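Local structure of BRAMP domain protein (Streptomyces davawensis, 5MLD) at residues A[130-135]-A[162-167]; A[8-13]-A[98-103]; A[156-161]-A[193-198]. The protein replaces the C-8 methyl group of FMN with an amino group taken from L-glutamate, making 8-demethyl-8-aminoriboflavin-5'-phosphate on the way to the antibiotic roseoflavin. All blocks are in the same frame, centred on the assembly; numbering follows the deposited sequence.

Interaction 1: A[130-135]-A[162-167]; sequences LMCGNE and AYWLGP. With 8DP (8-demethyl-8-aminoriboflavin-5'-phosphate), chain I.
The indole of Trp164 lies beside Cys132 and the Gly133 carbonyl: CE3 of Trp164 is 4.1 Å from SG of Cys132 and 3.3 Å from O of Gly133. Sulfur and six-membered ring make an oblique Cys sulfur-aromatic contact. Cys132 and Trp164 pair across the strands, so both side chains leave the same face; SG and CG each stand anti to their own N (chi1 -176° in Trp164), setting the sulfur beside the indole.

These are neighbouring parallel strands of the flavodoxin-like sheet, Met131 N hydrogen-bonding to Ala162 O and Trp164 N to Met131 O. Past them, Gly133 N meets Trp164 O at 3.1 Å in a nearly straight bond (173°). Beyond this ladder Leu165 CD2 rests 3.7 Å from Gly133 CA, and the 130-135 chain turns to the flavin, where Glu135 N donates to O9 of the ligand at 2.7 Å. The Glu135 carboxylate reaches Tyr240 of a third subunit and Tyr163 of a second.

On the face of Leu130 and Cys132 lies helix 20-34, while helix 183-205 touches Leu130, Ala162 and Trp164. Helix 138-152 packs on Met131 and Tyr163 from the other face, and strand 84-92 is the next neighbour of strand 125-132.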
loop_
_atom_site.group_PDB
_atom_site.type_symbol
_atom_site.label_atom_id
_atom_site.label_comp_id
_atom_site.label_asym_id
_atom_site.label_seq_id
_atom_site.Cartn_x
_atom_site.Cartn_y
_atom_site.Cartn_z
ATOM N N LEU A 130 16.319 -2.792 6.014
ATOM C CA LEU A 130 16.565 -4.207 5.749
ATOM C C LEU A 130 15.271 -4.968 6.014
ATOM O O LEU A 130 14.639 -4.765 7.055
ATOM C CB LEU A 130 17.688 -4.754 6.632
ATOM C CG LEU A 130 19.069 -4.098 6.478
ATOM C CD1 LEU A 130 20.002 -4.632 7.526
ATOM C CD2 LEU A 130 19.661 -4.326 5.065
ATOM N N MET A 131 14.859 -5.831 5.080
ATOM C CA MET A 131 13.590 -6.537 5.251
ATOM C C MET A 131 13.749 -8.012 4.917
ATOM O O MET A 131 14.534 -8.389 4.038
ATOM C CB MET A 131 12.476 -5.940 4.378
ATOM C CG MET A 131 12.021 -4.555 4.778
ATOM S SD MET A 131 11.021 -3.843 3.470
ATOM C CE MET A 131 12.213 -3.551 2.178
ATOM N N CYS A 132 12.974 -8.847 5.603
ATOM C CA CYS A 132 12.989 -10.287 5.352
ATOM C C CYS A 132 11.551 -10.782 5.365
ATOM O O CYS A 132 10.844 -10.568 6.343
ATOM C CB CYS A 132 13.806 -11.025 6.418
ATOM S SG CYS A 132 14.247 -12.624 5.826
ATOM N N GLY A 133 11.111 -11.420 4.277
ATOM C CA GLY A 133 9.813 -12.059 4.256
ATOM C C GLY A 133 9.949 -13.447 3.660
ATOM O O GLY A 133 10.947 -13.764 3.014
ATOM N N ASN A 134 8.921 -14.272 3.859
ATOM C CA ASN A 134 8.993 -15.576 3.205
ATOM C C ASN A 134 8.706 -15.498 1.711
ATOM O O ASN A 134 9.187 -16.359 0.952
ATOM C CB ASN A 134 8.024 -16.570 3.870
ATOM C CG ASN A 134 8.529 -17.052 5.218
ATOM O OD1 ASN A 134 9.620 -16.662 5.664
ATOM N ND2 ASN A 134 7.745 -17.900 5.879
ATOM N N GLU A 135 7.930 -14.497 1.266
ATOM C CA GLU A 135 7.511 -14.475 -0.130
ATOM C C GLU A 135 7.184 -13.099 -0.703
ATOM O O GLU A 135 7.360 -12.906 -1.903
ATOM C CB GLU A 135 6.280 -15.374 -0.338
ATOM C CG GLU A 135 5.083 -14.973 0.497
ATOM C CD GLU A 135 3.738 -15.346 -0.114
ATOM O OE1 GLU A 135 2.712 -15.051 0.533
ATOM O OE2 GLU A 135 3.691 -15.909 -1.233
ATOM N N ALA A 162 17.121 -2.932 1.235
ATOM C CA ALA A 162 17.606 -4.254 0.857
ATOM C C ALA A 162 16.769 -5.326 1.547
ATOM O O ALA A 162 16.322 -5.136 2.678
ATOM C CB ALA A 162 19.074 -4.431 1.237
ATOM N N TYR A 163 16.574 -6.464 0.874
ATOM C CA TYR A 163 15.579 -7.414 1.356
ATOM C C TYR A 163 15.873 -8.803 0.806
ATOM O O TYR A 163 16.614 -8.966 -0.168
ATOM C CB TYR A 163 14.159 -6.961 0.965
ATOM C CG TYR A 163 13.981 -6.862 -0.525
ATOM C CD1 TYR A 163 14.297 -5.699 -1.200
ATOM C CD2 TYR A 163 13.526 -7.945 -1.269
ATOM C CE1 TYR A 163 14.170 -5.608 -2.554
ATOM C CE2 TYR A 163 13.383 -7.860 -2.641
ATOM C CZ TYR A 163 13.722 -6.685 -3.278
ATOM O OH TYR A 163 13.611 -6.561 -4.639
ATOM N N TRP A 164 15.268 -9.804 1.453
ATOM C CA TRP A 164 15.225 -11.165 0.948
ATOM C C TRP A 164 13.776 -11.639 0.944
ATOM O O TRP A 164 13.027 -11.370 1.880
ATOM C CB TRP A 164 16.077 -12.123 1.803
ATOM C CG TRP A 164 16.133 -13.535 1.244
ATOM C CD1 TRP A 164 17.068 -14.036 0.389
ATOM C CD2 TRP A 164 15.219 -14.607 1.516
ATOM N NE1 TRP A 164 16.796 -15.347 0.097
ATOM C CE2 TRP A 164 15.670 -15.732 0.789
ATOM C CE3 TRP A 164 14.074 -14.730 2.313
ATOM C CZ2 TRP A 164 15.005 -16.968 0.820
ATOM C CZ3 TRP A 164 13.408 -15.958 2.349
ATOM C CH2 TRP A 164 13.876 -17.064 1.608
ATOM N N LEU A 165 13.398 -12.331 -0.119
ATOM C CA LEU A 165 12.116 -13.010 -0.232
ATOM C C LEU A 165 12.342 -14.308 -0.984
ATOM O O LEU A 165 13.170 -14.364 -1.898
ATOM C CB LEU A 165 11.064 -12.184 -1.014
ATOM C CG LEU A 165 10.763 -10.756 -0.562
ATOM C CD1 LEU A 165 9.908 -10.157 -1.671
ATOM C CD2 LEU A 165 10.074 -10.730 0.785
ATOM N N GLY A 166 11.595 -15.348 -0.614
ATOM C CA GLY A 166 11.496 -16.513 -1.463
ATOM C C GLY A 166 10.390 -16.381 -2.513
ATOM O O GLY A 166 9.785 -15.315 -2.690
ATOM N N PRO A 167 10.130 -17.456 -3.257
ATOM C CA PRO A 167 9.037 -17.434 -4.235
ATOM C C PRO A 167 7.675 -17.443 -3.547
ATOM O O PRO A 167 7.565 -17.655 -2.348
ATOM C CB PRO A 167 9.265 -18.722 -5.028
ATOM C CG PRO A 167 9.819 -19.655 -4.003
ATOM C CD PRO A 167 10.709 -18.809 -3.104
HETATM C C4 8DP I . 7.959 -13.706 7.848
HETATM C C5 8DP I . 6.901 -14.641 7.251
HETATM C C8 8DP I . 4.105 -14.370 10.457
HETATM N N3 8DP I . 3.311 -12.265 6.959
HETATM C C2 8DP I . 10.296 -14.207 8.824
HETATM N N2 8DP I . 4.326 -15.072 11.697
HETATM N N1 8DP I . 5.617 -13.829 7.144
HETATM C C6 8DP I . 4.763 -13.740 8.194
HETATM O O6 8DP I . 8.423 -15.465 9.465
HETATM N N4 8DP I . 6.191 -13.206 4.951
HETATM C C12 8DP I . 3.586 -12.968 8.088
HETATM C C13 8DP I . 5.346 -13.134 6.009
HETATM C C14 8DP I . 4.191 -12.345 5.922
HETATM C C15 8DP I . 3.963 -11.652 4.726
HETATM C C16 8DP I . 5.936 -12.535 3.846
HETATM C C1 8DP I . 10.909 -14.224 10.228
HETATM C C3 8DP I . 8.784 -14.179 9.055
HETATM C C7 8DP I . 5.012 -14.474 9.383
HETATM C C9 8DP I . 2.929 -13.575 10.328
HETATM O O1 8DP I . 13.660 -12.150 12.019
HETATM P P1 8DP I . 12.489 -13.155 11.955
HETATM O O2 8DP I . 13.031 -14.600 12.238
HETATM O O3 8DP I . 11.384 -12.797 12.939
HETATM O O4 8DP I . 11.903 -13.153 10.450
HETATM O O5 8DP I . 10.800 -13.118 8.134
HETATM O O7 8DP I . 8.182 -12.566 7.399
HETATM C C10 8DP I . 1.940 -13.458 11.468
HETATM C C11 8DP I . 2.690 -12.887 9.166
HETATM O O8 8DP I . 2.840 -10.838 4.572
HETATM N N5 8DP I . 4.842 -11.760 3.723
HETATM O O9 8DP I . 6.811 -12.582 2.732
#

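Interaction 2: A[8-13]-A[98-103]. With 8DP (8-demethyl-8-aminoriboflavin-5'-phosphate), chain I.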
loop_
_atom_site.group_PDB
_atom_site.type_symbol
_atom_site.label_atom_id
_atom_site.label_comp_id
_atom_site.label_asym_id
_atom_site.label_seq_id
_atom_site.Cartn_x
_atom_site.Cartn_y
_atom_site.Cartn_z
ATOM N N LEU A 8 17.783 -1.409 14.036
ATOM C CA LEU A 8 16.753 -1.923 14.942
ATOM C C LEU A 8 16.191 -3.205 14.340
ATOM O O LEU A 8 15.471 -3.162 13.341
ATOM C CB LEU A 8 15.635 -0.902 15.168
ATOM C CG LEU A 8 16.094 0.452 15.710
ATOM C CD1 LEU A 8 14.883 1.371 15.908
ATOM C CD2 LEU A 8 16.869 0.268 17.008
ATOM N N ASN A 9 16.544 -4.349 14.931
ATOM C CA ASN A 9 15.919 -5.607 14.544
ATOM C C ASN A 9 14.549 -5.663 15.208
ATOM O O ASN A 9 14.451 -5.753 16.438
ATOM C CB ASN A 9 16.775 -6.801 14.964
ATOM C CG ASN A 9 16.216 -8.094 14.448
ATOM O OD1 ASN A 9 15.032 -8.168 14.131
ATOM N ND2 ASN A 9 17.057 -9.116 14.347
ATOM N N THR A 10 13.488 -5.628 14.400
ATOM C CA THR A 10 12.138 -5.569 14.954
ATOM C C THR A 10 11.433 -6.926 14.921
ATOM O O THR A 10 10.196 -6.978 14.930
ATOM C CB THR A 10 11.324 -4.490 14.229
ATOM O OG1 THR A 10 11.306 -4.755 12.829
ATOM C CG2 THR A 10 12.003 -3.109 14.420
ATOM N N THR A 11 12.200 -8.018 14.908
ATOM C CA THR A 11 11.628 -9.351 15.047
ATOM C C THR A 11 10.811 -9.469 16.332
ATOM O O THR A 11 11.066 -8.787 17.329
ATOM C CB THR A 11 12.743 -10.407 15.060
ATOM O OG1 THR A 11 12.163 -11.707 15.197
ATOM C CG2 THR A 11 13.702 -10.172 16.232
ATOM N N LEU A 12 9.833 -10.370 16.310
ATOM C CA LEU A 12 8.973 -10.602 17.461
ATOM C C LEU A 12 9.503 -11.657 18.421
ATOM O O LEU A 12 8.883 -11.876 19.469
ATOM C CB LEU A 12 7.573 -11.010 16.992
ATOM C CG LEU A 12 6.883 -9.892 16.218
ATOM C CD1 LEU A 12 5.520 -10.371 15.733
ATOM C CD2 LEU A 12 6.744 -8.641 17.075
ATOM N N ARG A 13 10.618 -12.305 18.109
ATOM C CA ARG A 13 11.169 -13.326 18.992
ATOM C C ARG A 13 12.296 -12.733 19.836
ATOM O O ARG A 13 13.197 -12.077 19.311
ATOM C CB ARG A 13 11.644 -14.539 18.190
ATOM C CG ARG A 13 12.886 -14.323 17.331
ATOM C CD ARG A 13 12.995 -15.386 16.247
ATOM N NE ARG A 13 12.077 -15.104 15.156
ATOM C CZ ARG A 13 10.940 -15.750 14.916
ATOM N NH1 ARG A 13 10.546 -16.755 15.696
ATOM N NH2 ARG A 13 10.188 -15.371 13.885
ATOM N N SER A 98 4.622 -5.704 14.093
ATOM C CA SER A 98 3.947 -4.861 15.076
ATOM C C SER A 98 4.951 -4.170 15.992
ATOM O O SER A 98 4.676 -3.069 16.493
ATOM C CB SER A 98 2.946 -5.673 15.907
ATOM O OG SER A 98 3.602 -6.717 16.601
ATOM N N ALA A 99 6.119 -4.792 16.216
ATOM C CA ALA A 99 7.155 -4.162 17.039
ATOM C C ALA A 99 7.716 -2.902 16.383
ATOM O O ALA A 99 7.898 -1.876 17.054
ATOM C CB ALA A 99 8.285 -5.154 17.321
ATOM N N ALA A 100 8.025 -2.972 15.088
ATOM C CA ALA A 100 8.412 -1.777 14.339
ATOM C C ALA A 100 7.309 -0.731 14.392
ATOM O O ALA A 100 7.568 0.476 14.512
ATOM C CB ALA A 100 8.723 -2.160 12.886
ATOM N N HIS A 101 6.063 -1.193 14.338
ATOM C CA HIS A 101 4.906 -0.311 14.319
ATOM C C HIS A 101 4.797 0.495 15.613
ATOM O O HIS A 101 4.535 1.706 15.584
ATOM C CB HIS A 101 3.676 -1.192 14.094
ATOM C CG HIS A 101 2.468 -0.482 13.588
ATOM N ND1 HIS A 101 1.495 -1.139 12.869
ATOM C CD2 HIS A 101 2.051 0.804 13.705
ATOM C CE1 HIS A 101 0.538 -0.288 12.549
ATOM N NE2 HIS A 101 0.839 0.894 13.057
ATOM N N VAL A 102 4.993 -0.163 16.763
ATOM C CA VAL A 102 4.972 0.547 18.046
ATOM C C VAL A 102 6.072 1.602 18.086
ATOM O O VAL A 102 5.834 2.755 18.474
ATOM C CB VAL A 102 5.109 -0.446 19.213
ATOM C CG1 VAL A 102 5.280 0.306 20.528
ATOM C CG2 VAL A 102 3.868 -1.327 19.286
ATOM N N ILE A 103 7.298 1.214 17.703
ATOM C CA ILE A 103 8.422 2.145 17.752
ATOM C C ILE A 103 8.118 3.365 16.904
ATOM O O ILE A 103 8.339 4.508 17.327
ATOM C CB ILE A 103 9.734 1.476 17.293
ATOM C CG1 ILE A 103 10.142 0.351 18.245
ATOM C CG2 ILE A 103 10.851 2.543 17.179
ATOM C CD1 ILE A 103 10.043 0.719 19.704
HETATM C C4 8DP I . 7.959 -13.706 7.848
HETATM C C5 8DP I . 6.901 -14.641 7.251
HETATM C C8 8DP I . 4.105 -14.370 10.457
HETATM N N3 8DP I . 3.311 -12.265 6.959
HETATM C C2 8DP I . 10.296 -14.207 8.824
HETATM N N2 8DP I . 4.326 -15.072 11.697
HETATM N N1 8DP I . 5.617 -13.829 7.144
HETATM C C6 8DP I . 4.763 -13.740 8.194
HETATM O O6 8DP I . 8.423 -15.465 9.465
HETATM N N4 8DP I . 6.191 -13.206 4.951
HETATM C C12 8DP I . 3.586 -12.968 8.088
HETATM C C13 8DP I . 5.346 -13.134 6.009
HETATM C C14 8DP I . 4.191 -12.345 5.922
HETATM C C15 8DP I . 3.963 -11.652 4.726
HETATM C C16 8DP I . 5.936 -12.535 3.846
HETATM C C1 8DP I . 10.909 -14.224 10.228
HETATM C C3 8DP I . 8.784 -14.179 9.055
HETATM C C7 8DP I . 5.012 -14.474 9.383
HETATM C C9 8DP I . 2.929 -13.575 10.328
HETATM O O1 8DP I . 13.660 -12.150 12.019
HETATM P P1 8DP I . 12.489 -13.155 11.955
HETATM O O2 8DP I . 13.031 -14.600 12.238
HETATM O O3 8DP I . 11.384 -12.797 12.939
HETATM O O4 8DP I . 11.903 -13.153 10.450
HETATM O O5 8DP I . 10.800 -13.118 8.134
HETATM O O7 8DP I . 8.182 -12.566 7.399
HETATM C C10 8DP I . 1.940 -13.458 11.468
HETATM C C11 8DP I . 2.690 -12.887 9.166
HETATM O O8 8DP I . 2.840 -10.838 4.572
HETATM N N5 8DP I . 4.842 -11.760 3.723
HETATM O O9 8DP I . 6.811 -12.582 2.732
#
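Thr10 packs against Ala100 where strand 4-9 of the flavodoxin-like fold runs out into the phosphate-binding loop. Its CB is 3.7 Å from both N and CB of Ala100, at the start of helix 98-107. From there the side chain forks. CG2, anti to the carbonyl carbon, reaches over the alanine, 3.7 Å from Ala100 CB and little farther from its CA; OG1, between the backbone N and the carbonyl carbon (chi1 57°), also touches that methyl, 3.7 Å from Ala100 CB, and makes weak hydrogen bonds to Ala88 and Thr89 of the adjoining strand. No hydrogen bond joins the two segments directly, but Thr97 bridges them, its hydroxyl meeting both Thr10 O and Ala100 N.

Farther along, Leu12 CD2 lies 3.8 Å from Ala99 CB and also touches OG of Ser98, a hydroxyl hydrogen-bonded to Glu105 of the fourth subunit.

Thr10 and Leu12 meet the helix, whereas Thr11 and Arg13 meet the ligand. Asn9 OD1 accepts from Thr11 N, an Asx turn that shapes the bend leading to the phosphate. Arg13, which is important for positioning the donor glutamate, brings its guanidinium edge to phosphate oxygen O3, with NH2 at 3.0 Å, while NH1 forms a salt bridge to Asp58 of the fourth subunit. The same oxygen takes the Thr11 hydroxyl, OG1 donating to O3 across 2.6 Å.

Interaction 3: A[156-161]-A[193-198]; sequences VPPNAA and VANTSH
Pro157 and Asn195 meet where a loop of the flavodoxin-like domain, between strands 154-155 and 161-164, leans on helix 183-205. The contact lies away from the flavin pocket and joins the loop leading into strand 161-164 to that helix, one turn of which supplies both Asn195 and Thr196.

The apolar part is carried by Pro157. Its CB is directed at the helix, and the ring touches two successive residues: CB lies 3.8 Å from CB of Asn195, while CG presses on Thr196 CG2 at 3.6 Å. The proline ring and the threonine side chain cross at a slant. In Thr196 the methyl stands anti to the carbonyl carbon, which turns it to the proline; OG1 (chi1 56°) points elsewhere, to Tyr32 of helix 20-34 and to Met192 O one turn back in its own helix. Val126 of strand 125-132 touches both Pro157 and Thr196, so this small apolar patch reaches the sheet.

The polar part belongs to Asn195, whose side chain stands at about a right angle to that of Pro158. CG of Asn195 is anti to its carbonyl carbon (chi1 -71°), which brings the amide to the Pro158 carbonyl. CG of Pro158 sits 3.8 Å from ND2, and CB of Asn159 is slightly farther from the same nitrogen.

Subunit contacts add to the grip. Asn195 OD1 bonds to Thr210 of the third subunit, and Tyr123 of that subunit meets both Asn195 ND2 and Asn159 OD1, giving the buried amide partners at each end.

Loop and helix share one direct hydrogen bond: Asn195 ND2 donates to Pro158 O at 2.8 Å, with the acceptor close to the asparagine's amide plane but the donor well above the plane of the proline carbonyl.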
loop_
_atom_site.group_PDB
_atom_site.type_symbol
_atom_site.label_atom_id
_atom_site.label_comp_id
_atom_site.label_asym_id
_atom_site.label_seq_id
_atom_site.Cartn_x
_atom_site.Cartn_y
_atom_site.Cartn_z
ATOM N N VAL A 156 16.417 9.867 2.336
ATOM C CA VAL A 156 16.524 8.506 1.837
ATOM C C VAL A 156 17.370 8.545 0.572
ATOM O O VAL A 156 16.985 9.191 -0.407
ATOM C CB VAL A 156 15.141 7.897 1.563
ATOM C CG1 VAL A 156 15.265 6.412 1.189
ATOM C CG2 VAL A 156 14.261 8.063 2.796
ATOM N N PRO A 157 18.517 7.876 0.546
ATOM C CA PRO A 157 19.319 7.809 -0.667
ATOM C C PRO A 157 18.686 6.848 -1.656
ATOM O O PRO A 157 17.710 6.163 -1.310
ATOM C CB PRO A 157 20.671 7.280 -0.158
ATOM C CG PRO A 157 20.305 6.431 1.022
ATOM C CD PRO A 157 19.039 7.004 1.616
ATOM N N PRO A 158 19.184 6.770 -2.886
ATOM C CA PRO A 158 18.706 5.726 -3.797
ATOM C C PRO A 158 19.114 4.355 -3.303
ATOM O O PRO A 158 20.111 4.194 -2.590
ATOM C CB PRO A 158 19.409 6.046 -5.118
ATOM C CG PRO A 158 20.642 6.772 -4.698
ATOM C CD PRO A 158 20.215 7.608 -3.525
ATOM N N ASN A 159 18.309 3.363 -3.684
ATOM C CA ASN A 159 18.572 1.964 -3.369
ATOM C C ASN A 159 18.811 1.782 -1.870
ATOM O O ASN A 159 19.749 1.116 -1.429
ATOM C CB ASN A 159 19.737 1.453 -4.215
ATOM C CG ASN A 159 19.471 1.621 -5.712
ATOM O OD1 ASN A 159 20.125 2.406 -6.385
ATOM N ND2 ASN A 159 18.472 0.904 -6.223
ATOM N N ALA A 160 17.943 2.405 -1.078
ATOM C CA ALA A 160 18.092 2.422 0.367
ATOM C C ALA A 160 17.442 1.235 1.066
ATOM O O ALA A 160 17.558 1.142 2.289
ATOM C CB ALA A 160 17.499 3.705 0.940
ATOM N N ALA A 161 16.752 0.346 0.341
ATOM C CA ALA A 161 16.029 -0.773 0.944
ATOM C C ALA A 161 16.548 -2.086 0.372
ATOM O O ALA A 161 16.425 -2.326 -0.835
ATOM C CB ALA A 161 14.528 -0.648 0.690
ATOM N N VAL A 193 24.300 0.212 2.106
ATOM C CA VAL A 193 25.330 0.689 3.031
ATOM C C VAL A 193 26.161 1.796 2.385
ATOM O O VAL A 193 26.441 2.832 3.006
ATOM C CB VAL A 193 26.214 -0.480 3.487
ATOM C CG1 VAL A 193 27.439 0.049 4.271
ATOM C CG2 VAL A 193 25.389 -1.417 4.344
ATOM N N ALA A 194 26.579 1.584 1.139
ATOM C CA ALA A 194 27.396 2.591 0.465
ATOM C C ALA A 194 26.650 3.918 0.357
ATOM O O ALA A 194 27.221 4.987 0.620
ATOM C CB ALA A 194 27.814 2.092 -0.917
ATOM N N ASN A 195 25.369 3.869 -0.003
ATOM C CA ASN A 195 24.631 5.103 -0.275
ATOM C C ASN A 195 24.177 5.802 1.007
ATOM O O ASN A 195 24.276 7.031 1.104
ATOM C CB ASN A 195 23.422 4.813 -1.178
ATOM C CG ASN A 195 23.803 4.469 -2.603
ATOM O OD1 ASN A 195 24.945 4.661 -3.026
ATOM N ND2 ASN A 195 22.833 3.981 -3.364
ATOM N N THR A 196 23.681 5.057 2.014
ATOM C CA THR A 196 23.350 5.714 3.281
ATOM C C THR A 196 24.583 6.329 3.919
ATOM O O THR A 196 24.499 7.398 4.530
ATOM C CB THR A 196 22.700 4.749 4.273
ATOM O OG1 THR A 196 23.558 3.613 4.485
ATOM C CG2 THR A 196 21.368 4.284 3.729
ATOM N N SER A 197 25.724 5.652 3.824
ATOM C CA SER A 197 26.954 6.188 4.410
ATOM C C SER A 197 27.362 7.496 3.741
ATOM O O SER A 197 27.729 8.464 4.423
ATOM C CB SER A 197 28.078 5.163 4.303
ATOM O OG SER A 197 27.756 3.997 5.048
ATOM N N HIS A 198 27.325 7.533 2.406
ATOM C CA HIS A 198 27.675 8.755 1.687
ATOM C C HIS A 198 26.747 9.902 2.067
ATOM O O HIS A 198 27.195 11.008 2.398
ATOM C CB HIS A 198 27.628 8.520 0.177
ATOM C CG HIS A 198 27.936 9.752 -0.615
ATOM N ND1 HIS A 198 29.224 10.209 -0.800
ATOM C CD2 HIS A 198 27.125 10.646 -1.230
ATOM C CE1 HIS A 198 29.196 11.318 -1.519
ATOM N NE2 HIS A 198 27.934 11.611 -1.785
#

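How the interactions relate
Interactions 1 and 2 build two sides of one flavin site: 8-13 helps bind the phosphate, and 130-135 meets the pyrimidine end of the isoalloxazine at O9. Their centres are 16 Å apart and their nearest atoms about 7 Å, so the ligand, together with the shared sheet, connects them. Interaction 3 lies away from that pocket, its centre about 22 Å from that of interaction 2, but it abuts interaction 1 directly: Met131 CE packs on Ala161 CB at 4.0 Å. The chain runs from the loop of interaction 3 straight into strand 161-164 of interaction 1. Other subunits border all three: the third reaches mainly interactions 1 and 3, the fourth mainly interaction 2.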